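Cyclic di-GMP-binding protein XC_3703 (Xanthomonas campestris pv. campestris, PDB 5B7W) binds the second messenger cyclic di-GMP and regulates virulence and biofilm formation, promoting target-gene binding by a LysR-type transcriptional regulator when the nucleotide is absent. Local coordinates at residues S3-S8 and K127-G132; S8-H13 and V96-E101. All blocks are in the same frame, centred on the assembly; numbering follows the deposited sequence.

Interaction 1: S3-S8 and K127-G132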
ATOM      1  N   SER A   3     -14.833 -15.189  13.155  1.00 44.71           N
ATOM      2  CA  SER A   3     -13.778 -14.188  13.123  1.00 48.22           C
ATOM      3  C   SER A   3     -13.212 -14.071  11.715  1.00 44.50           C
ATOM      4  O   SER A   3     -13.389 -14.954  10.872  1.00 40.74           O
ATOM      5  CB  SER A   3     -12.656 -14.523  14.113  1.00 46.99           C
ATOM      6  OG  SER A   3     -11.947 -15.680  13.707  1.00 41.85           O
ATOM      7  N   PHE A   4     -12.527 -12.955  11.478  1.00 46.94           N
ATOM      8  CA  PHE A   4     -11.799 -12.723  10.241  1.00 41.84           C
ATOM      9  C   PHE A   4     -10.579 -11.875  10.569  1.00 38.99           C
ATOM     10  O   PHE A   4     -10.432 -11.366  11.682  1.00 36.38           O
ATOM     11  CB  PHE A   4     -12.677 -12.045   9.183  1.00 36.10           C
ATOM     12  CG  PHE A   4     -13.052 -10.630   9.523  1.00 44.68           C
ATOM     13  CD1 PHE A   4     -14.152 -10.365  10.321  1.00 48.89           C
ATOM     14  CD2 PHE A   4     -12.307  -9.566   9.042  1.00 43.35           C
ATOM     15  CE1 PHE A   4     -14.499  -9.065  10.637  1.00 46.86           C
ATOM     16  CE2 PHE A   4     -12.649  -8.265   9.354  1.00 43.39           C
ATOM     17  CZ  PHE A   4     -13.745  -8.014  10.155  1.00 48.43           C
ATOM     18  N   ASP A   5      -9.703 -11.720   9.582  1.00 38.19           N
ATOM     19  CA  ASP A   5      -8.482 -10.943   9.736  1.00 34.49           C
ATOM     20  C   ASP A   5      -8.551  -9.687   8.882  1.00 29.92           C
ATOM     21  O   ASP A   5      -8.902  -9.753   7.699  1.00 30.61           O
ATOM     22  CB  ASP A   5      -7.251 -11.766   9.353  1.00 33.15           C
ATOM     23  CG  ASP A   5      -6.726 -12.598  10.504  1.00 37.09           C
ATOM     24  OD1 ASP A   5      -7.133 -12.344  11.656  1.00 37.99           O
ATOM     25  OD2 ASP A   5      -5.901 -13.501  10.256  1.00 41.85           O
ATOM     26  N   VAL A   6      -8.225  -8.550   9.485  1.00 29.11           N
ATOM     27  CA  VAL A   6      -7.990  -7.315   8.747  1.00 33.07           C
ATOM     28  C   VAL A   6      -6.510  -7.273   8.396  1.00 35.73           C
ATOM     29  O   VAL A   6      -5.653  -7.253   9.286  1.00 32.82           O
ATOM     30  CB  VAL A   6      -8.402  -6.083   9.564  1.00 39.30           C
ATOM     31  CG1 VAL A   6      -8.246  -4.818   8.731  1.00 39.46           C
ATOM     32  CG2 VAL A   6      -9.830  -6.229  10.062  1.00 41.97           C
ATOM     33  N   ILE A   7      -6.206  -7.279   7.101  1.00 30.11           N
ATOM     34  CA  ILE A   7      -4.827  -7.319   6.640  1.00 33.13           C
ATOM     35  C   ILE A   7      -4.568  -6.124   5.736  1.00 34.91           C
ATOM     36  O   ILE A   7      -5.488  -5.454   5.257  1.00 29.07           O
ATOM     37  CB  ILE A   7      -4.491  -8.631   5.902  1.00 27.21           C
ATOM     38  CG1 ILE A   7      -5.305  -8.741   4.610  1.00 28.29           C
ATOM     39  CG2 ILE A   7      -4.740  -9.831   6.800  1.00 28.82           C
ATOM     40  CD1 ILE A   7      -5.018  -9.995   3.814  1.00 28.92           C
ATOM     41  N   SER A   8      -3.282  -5.861   5.511  1.00 30.11           N
ATOM     42  CA  SER A   8      -2.826  -4.836   4.570  1.00 34.77           C
ATOM     43  C   SER A   8      -1.622  -5.437   3.851  1.00 39.48           C
ATOM     44  O   SER A   8      -0.482  -5.304   4.305  1.00 46.11           O
ATOM     45  CB  SER A   8      -2.479  -3.534   5.274  1.00 29.85           C
ATOM     46  OG  SER A   8      -2.223  -2.512   4.327  1.00 37.88           O
ATOM     47  N   LYS A 127      -1.492  -8.173  11.775  1.00 32.32           N
ATOM     48  CA  LYS A 127      -2.884  -8.291  11.373  1.00 35.24           C
ATOM     49  C   LYS A 127      -3.787  -7.999  12.562  1.00 35.02           C
ATOM     50  O   LYS A 127      -3.363  -8.046  13.720  1.00 32.87           O
ATOM     51  CB  LYS A 127      -3.193  -9.689  10.819  1.00 41.53           C
ATOM     52  CG  LYS A 127      -2.314 -10.116   9.656  1.00 39.90           C
ATOM     53  CD  LYS A 127      -2.638 -11.540   9.227  1.00 39.21           C
ATOM     54  CE  LYS A 127      -1.859 -11.937   7.985  1.00 32.69           C
ATOM     55  NZ  LYS A 127      -2.304 -13.256   7.455  1.00 31.81           N
ATOM     56  N   LEU A 128      -5.049  -7.698  12.263  1.00 32.10           N
ATOM     57  CA  LEU A 128      -6.066  -7.443  13.277  1.00 37.57           C
ATOM     58  C   LEU A 128      -7.181  -8.465  13.102  1.00 36.39           C
ATOM     59  O   LEU A 128      -7.885  -8.453  12.086  1.00 38.04           O
ATOM     60  CB  LEU A 128      -6.609  -6.019  13.167  1.00 35.94           C
ATOM     61  CG  LEU A 128      -7.623  -5.616  14.240  1.00 39.64           C
ATOM     62  CD1 LEU A 128      -6.952  -5.493  15.601  1.00 31.87           C
ATOM     63  CD2 LEU A 128      -8.338  -4.324  13.866  1.00 44.87           C
ATOM     64  N   ARG A 129      -7.343  -9.348  14.084  1.00 29.53           N
ATOM     65  CA  ARG A 129      -8.438 -10.309  14.065  1.00 29.84           C
ATOM     66  C   ARG A 129      -9.648  -9.717  14.774  1.00 31.52           C
ATOM     67  O   ARG A 129      -9.541  -9.235  15.907  1.00 34.23           O
ATOM     68  CB  ARG A 129      -8.042 -11.632  14.719  1.00 39.30           C
ATOM     69  CG  ARG A 129      -9.133 -12.690  14.599  1.00 45.01           C
ATOM     70  CD  ARG A 129      -8.677 -14.050  15.089  1.00 58.54           C
ATOM     71  NE  ARG A 129      -7.599 -14.597  14.269  1.00 62.32           N
ATOM     72  CZ  ARG A 129      -7.753 -15.078  13.038  1.00 63.60           C
ATOM     73  NH1 ARG A 129      -6.703 -15.553  12.382  1.00 65.43           N
ATOM     74  NH2 ARG A 129      -8.948 -15.088  12.460  1.00 64.27           N
ATOM     75  N   VAL A 130     -10.792  -9.758  14.102  1.00 35.75           N
ATOM     76  CA  VAL A 130     -12.041  -9.207  14.613  1.00 33.08           C
ATOM     77  C   VAL A 130     -12.988 -10.363  14.897  1.00 38.17           C
ATOM     78  O   VAL A 130     -13.211 -11.217  14.030  1.00 33.41           O
ATOM     79  CB  VAL A 130     -12.659  -8.213  13.615  1.00 32.46           C
ATOM     80  CG1 VAL A 130     -13.987  -7.697  14.132  1.00 30.00           C
ATOM     81  CG2 VAL A 130     -11.696  -7.064  13.351  1.00 30.17           C
ATOM     82  N   THR A 131     -13.538 -10.394  16.108  1.00 42.06           N
ATOM     83  CA  THR A 131     -14.465 -11.437  16.524  1.00 46.95           C
ATOM     84  C   THR A 131     -15.794 -10.815  16.928  1.00 42.46           C
ATOM     85  O   THR A 131     -15.831  -9.755  17.561  1.00 33.53           O
ATOM     86  CB  THR A 131     -13.902 -12.259  17.692  1.00 52.82           C
ATOM     87  OG1 THR A 131     -13.891 -11.461  18.883  1.00 63.05           O
ATOM     88  CG2 THR A 131     -12.487 -12.726  17.386  1.00 51.66           C
ATOM     89  N   GLY A 132     -16.885 -11.482  16.550  1.00 44.38           N
ATOM     90  CA  GLY A 132     -18.218 -11.056  16.929  1.00 41.75           C
ATOM     91  C   GLY A 132     -19.100 -12.267  17.142  1.00 42.31           C
ATOM     92  O   GLY A 132     -18.759 -13.383  16.746  1.00 40.64           O
TER
HETATM   93  O   HOH W   1      -4.926 -13.769   7.612  1.00 33.77           O
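Val130 is the apolar centre, touched by both the Phe4 ring and Val6 from the neighbouring strand. Phe4 and Val130 run alongside each other, Phe4 CE1 lying 3.6 Å from Val130 CB. With CG set between backbone N and carbonyl carbon (chi1 68°), the ring stays near its cross-strand neighbour. Val6 CG2 meets Val130 CG2 at 3.9 Å, and Val6 CB packs against Leu128 CB. Beneath these side chains the backbones of antiparallel strands 3-7 and 127-132 are joined by four hydrogen bonds, two in each of the hydrogen-bonded pairs Phe4-Val130 and Val6-Leu128.

The other face is polar. Arg129, bent at chi3 (-65°), brings its guanidinium under Asp5: OD1 sits 3.1 Å above its plane, over the centre, while Asp5 OD2 lies 3.1 Å from Arg129 NH1. The salt bridge is therefore one of charge, without an N-H aimed at the carboxylate; Arg129 NH1 is hydrogen-bonded to Asn158 instead. Arg129 NH2 makes a weak bond to Ser3 OG, and a water links Asp5 OD2 to Lys127 NZ.

These are the two central strands of the RRM-like domain I sheet. Strands 119-124 and 155-160 border them, and helix 135-146 packs on the apolar face, through Leu138 and Ile142 against Phe4 and Leu145 against Val6.

Interaction 2: S8-H13 and V96-E101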
ATOM      1  N   SER A   8      -3.282  -5.861   5.511  1.00 30.11           N
ATOM      2  CA  SER A   8      -2.826  -4.836   4.570  1.00 34.77           C
ATOM      3  C   SER A   8      -1.622  -5.437   3.851  1.00 39.48           C
ATOM      4  O   SER A   8      -0.482  -5.304   4.305  1.00 46.11           O
ATOM      5  CB  SER A   8      -2.479  -3.534   5.274  1.00 29.85           C
ATOM      6  OG  SER A   8      -2.223  -2.512   4.327  1.00 37.88           O
ATOM      7  N   GLU A   9      -1.887  -6.108   2.734  1.00 37.36           N
ATOM      8  CA  GLU A   9      -0.868  -6.867   2.029  1.00 34.07           C
ATOM      9  C   GLU A   9      -0.876  -6.515   0.551  1.00 38.76           C
ATOM     10  O   GLU A   9      -1.901  -6.120  -0.010  1.00 34.21           O
ATOM     11  CB  GLU A   9      -1.079  -8.375   2.205  1.00 35.85           C
ATOM     12  CG  GLU A   9      -0.911  -8.852   3.636  1.00 44.29           C
ATOM     13  CD  GLU A   9      -1.067 -10.352   3.771  1.00 46.47           C
ATOM     14  OE1 GLU A   9      -1.445 -11.005   2.776  1.00 44.86           O
ATOM     15  OE2 GLU A   9      -0.809 -10.879   4.874  1.00 47.40           O
ATOM     16  N   VAL A  10       0.290  -6.665  -0.069  1.00 35.95           N
ATOM     17  CA  VAL A  10       0.474  -6.454  -1.497  1.00 33.14           C
ATOM     18  C   VAL A  10       1.092  -7.718  -2.076  1.00 33.59           C
ATOM     19  O   VAL A  10       2.077  -8.232  -1.535  1.00 39.45           O
ATOM     20  CB  VAL A  10       1.366  -5.231  -1.785  1.00 30.51           C
ATOM     21  CG1 VAL A  10       1.564  -5.056  -3.282  1.00 32.39           C
ATOM     22  CG2 VAL A  10       0.767  -3.977  -1.167  1.00 36.36           C
ATOM     23  N   ASP A  11       0.509  -8.223  -3.161  1.00 32.78           N
ATOM     24  CA  ASP A  11       1.044  -9.411  -3.811  1.00 39.86           C
ATOM     25  C   ASP A  11       2.461  -9.145  -4.304  1.00 40.35           C
ATOM     26  O   ASP A  11       2.707  -8.177  -5.031  1.00 32.39           O
ATOM     27  CB  ASP A  11       0.142  -9.829  -4.972  1.00 43.06           C
ATOM     28  CG  ASP A  11       0.585 -11.126  -5.618  1.00 44.49           C
ATOM     29  OD1 ASP A  11       1.364 -11.070  -6.592  1.00 40.12           O
ATOM     30  OD2 ASP A  11       0.151 -12.202  -5.154  1.00 46.42           O
ATOM     31  N   LYS A  12       3.398 -10.008  -3.900  1.00 39.66           N
ATOM     32  CA  LYS A  12       4.804  -9.762  -4.207  1.00 39.70           C
ATOM     33  C   LYS A  12       5.090  -9.869  -5.700  1.00 39.89           C
ATOM     34  O   LYS A  12       5.974  -9.170  -6.208  1.00 35.82           O
ATOM     35  CB  LYS A  12       5.697 -10.726  -3.424  1.00 43.00           C
ATOM     36  CG  LYS A  12       5.596 -12.181  -3.855  1.00 55.24           C
ATOM     37  CD  LYS A  12       6.870 -12.940  -3.519  1.00 62.18           C
ATOM     38  CE  LYS A  12       8.047 -12.408  -4.325  1.00 67.67           C
ATOM     39  NZ  LYS A  12       9.308 -13.145  -4.040  1.00 71.57           N
ATOM     40  N   HIS A  13       4.362 -10.725  -6.420  1.00 43.92           N
ATOM     41  CA  HIS A  13       4.600 -10.850  -7.854  1.00 48.95           C
ATOM     42  C   HIS A  13       4.046  -9.650  -8.609  1.00 41.55           C
ATOM     43  O   HIS A  13       4.724  -9.082  -9.475  1.00 46.48           O
ATOM     44  CB  HIS A  13       3.989 -12.140  -8.395  1.00 52.54           C
ATOM     45  CG  HIS A  13       3.950 -12.193  -9.889  1.00 58.70           C
ATOM     46  ND1 HIS A  13       5.092 -12.263 -10.658  1.00 65.03           N
ATOM     47  CD2 HIS A  13       2.913 -12.154 -10.757  1.00 61.13           C
ATOM     48  CE1 HIS A  13       4.758 -12.278 -11.937  1.00 65.39           C
ATOM     49  NE2 HIS A  13       3.443 -12.212 -12.024  1.00 62.00           N
ATOM     50  N   VAL A  96       6.572   0.744  -0.062  1.00 38.68           N
ATOM     51  CA  VAL A  96       5.319   0.028  -0.263  1.00 45.14           C
ATOM     52  C   VAL A  96       4.878  -0.531   1.082  1.00 44.25           C
ATOM     53  O   VAL A  96       5.304  -1.618   1.486  1.00 40.44           O
ATOM     54  CB  VAL A  96       5.468  -1.085  -1.318  1.00 41.79           C
ATOM     55  CG1 VAL A  96       4.131  -1.765  -1.565  1.00 43.02           C
ATOM     56  CG2 VAL A  96       6.027  -0.513  -2.613  1.00 31.37           C
ATOM     57  N   LYS A  97       4.031   0.217   1.786  1.00 39.06           N
ATOM     58  CA  LYS A  97       3.633  -0.160   3.136  1.00 39.40           C
ATOM     59  C   LYS A  97       2.792  -1.431   3.113  1.00 31.28           C
ATOM     60  O   LYS A  97       1.850  -1.554   2.323  1.00 34.05           O
ATOM     61  CB  LYS A  97       2.855   0.976   3.798  1.00 41.38           C
ATOM     62  CG  LYS A  97       3.657   2.253   3.998  1.00 43.24           C
ATOM     63  CD  LYS A  97       2.786   3.370   4.555  1.00 52.62           C
ATOM     64  CE  LYS A  97       1.570   3.623   3.678  1.00 52.72           C
ATOM     65  NZ  LYS A  97       0.701   4.706   4.220  1.00 45.63           N
ATOM     66  N   GLN A  98       3.148  -2.381   3.977  1.00 29.11           N
ATOM     67  CA  GLN A  98       2.426  -3.635   4.134  1.00 37.43           C
ATOM     68  C   GLN A  98       2.381  -3.995   5.611  1.00 42.80           C
ATOM     69  O   GLN A  98       3.299  -3.675   6.372  1.00 54.46           O
ATOM     70  CB  GLN A  98       3.077  -4.778   3.336  1.00 43.06           C
ATOM     71  CG  GLN A  98       3.345  -4.453   1.875  1.00 52.71           C
ATOM     72  CD  GLN A  98       4.613  -5.094   1.350  1.00 60.35           C
ATOM     73  OE1 GLN A  98       4.627  -6.271   0.989  1.00 47.83           O
ATOM     74  NE2 GLN A  98       5.693  -4.318   1.307  1.00 65.97           N
ATOM     75  N   GLY A  99       1.304  -4.670   6.010  1.00 38.51           N
ATOM     76  CA  GLY A  99       1.122  -5.035   7.402  1.00 37.02           C
ATOM     77  C   GLY A  99       0.568  -3.894   8.231  1.00 42.07           C
ATOM     78  O   GLY A  99       0.787  -2.724   7.907  1.00 44.97           O
ATOM     79  N   ILE A 100      -0.151  -4.216   9.299  1.00 43.54           N
ATOM     80  CA  ILE A 100      -0.768  -3.210  10.156  1.00 45.44           C
ATOM     81  C   ILE A 100       0.060  -3.103  11.429  1.00 47.77           C
ATOM     82  O   ILE A 100       0.025  -3.993  12.285  1.00 45.31           O
ATOM     83  CB  ILE A 100      -2.234  -3.541  10.460  1.00 46.07           C
ATOM     84  CG1 ILE A 100      -3.028  -3.652   9.156  1.00 42.40           C
ATOM     85  CG2 ILE A 100      -2.842  -2.472  11.353  1.00 40.47           C
ATOM     86  CD1 ILE A 100      -4.475  -4.046   9.353  1.00 47.41           C
ATOM     87  N   GLU A 101       0.811  -2.009  11.551  1.00 54.26           N
ATOM     88  CA  GLU A 101       1.633  -1.770  12.725  1.00 61.53           C
ATOM     89  C   GLU A 101       0.754  -1.532  13.951  1.00 58.33           C
ATOM     90  O   GLU A 101      -0.451  -1.279  13.853  1.00 55.12           O
ATOM     91  CB  GLU A 101       2.560  -0.576  12.498  1.00 69.94           C
ATOM     92  CG  GLU A 101       3.400  -0.664  11.231  1.00 72.86           C
ATOM     93  CD  GLU A 101       3.835   0.698  10.719  1.00 75.35           C
ATOM     94  OE1 GLU A 101       4.148   0.809   9.515  1.00 77.44           O
ATOM     95  OE2 GLU A 101       3.863   1.657  11.519  1.00 75.46           O
TER
HETATM   96  O   HOH W   2      -0.889  -2.461   2.006  1.00 33.51           O
HETATM   97  O   HOH W   3       2.373  -7.541   1.660  1.00 34.48           O
HETATM   98  O   HOH W   4       4.392  -8.360  -0.805  1.00 35.19           O
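Ser8 and Gly99 join the two linkers that pass between the RRM-like domains: 8-13 leaves the first strand of domain I for helix 12-26 of domain II, and 96-101 returns from strand 90-96 to helix 102-114. The touching parts run roughly antiparallel. Their one direct hydrogen bond goes from Gly99 N to Ser8 O, straight (179°) and in the carbonyl plane; the modelled 2.5 Å is unusually short and its exact length doubtful. The positive phi of Gly99 (81°) goes with a backbone shape in which a CB would press on the preceding carbonyl oxygen, so glycine suits this bend.

Gln98 can be followed outward. Its CB lies 3.7 Å from Ser8 O. The next carbon, CG, meets Val10 CG2 at 4.0 Å, the two side chains crossing at about a right angle. Beyond it the chain bends at chi2 (145°), and the amide turns back along its own strand end: NE2 donates to Val96 O, which lies close to the amide plane. Two waters lie within hydrogen-bonding distance of the other tip atom, OE1, though each has more acceptors in reach than protons to give; one of them accepts from Val10 N, so the linkers are probably bridged through solvent.

Apolar contact is modest. Val10 CG2 also approaches Val96 CG1, again nearly at right angles, and both valines continue onto Leu15 and Cys77 of domain II. Toward domain I, Ser8 CB packs on Ile100 CG1, and Ile100 reaches Ala105 and Leu108 of helix 102-114. Ser8 OG is bonded to Pro153 O, and it also receives a hydrogen bond from a water 2.7 Å away, which donates its second proton to Lys97 O at 2.9 Å.

Overall arrangement
Ser8 belongs to both contacts, ending the strand segment of interaction 1 and opening the linker of interaction 2. Their centres are 15 Å apart, yet they touch directly: Ile100 CD1 packs 3.4 Å from Val6 O, and Lys127 CE comes within 3.5 Å of Glu9 OE2. Interaction 1 is the middle of the domain I sheet, whereas interaction 2 lies between the domains, its centre about 6 Å from the centre of the chain. Only the former is near the cyclic di-GMP site inferred by similarity: the Phe4 side chain is about 6 Å from that of Arg135, and the Ser3 side chain about 7 Å from that of Asp161.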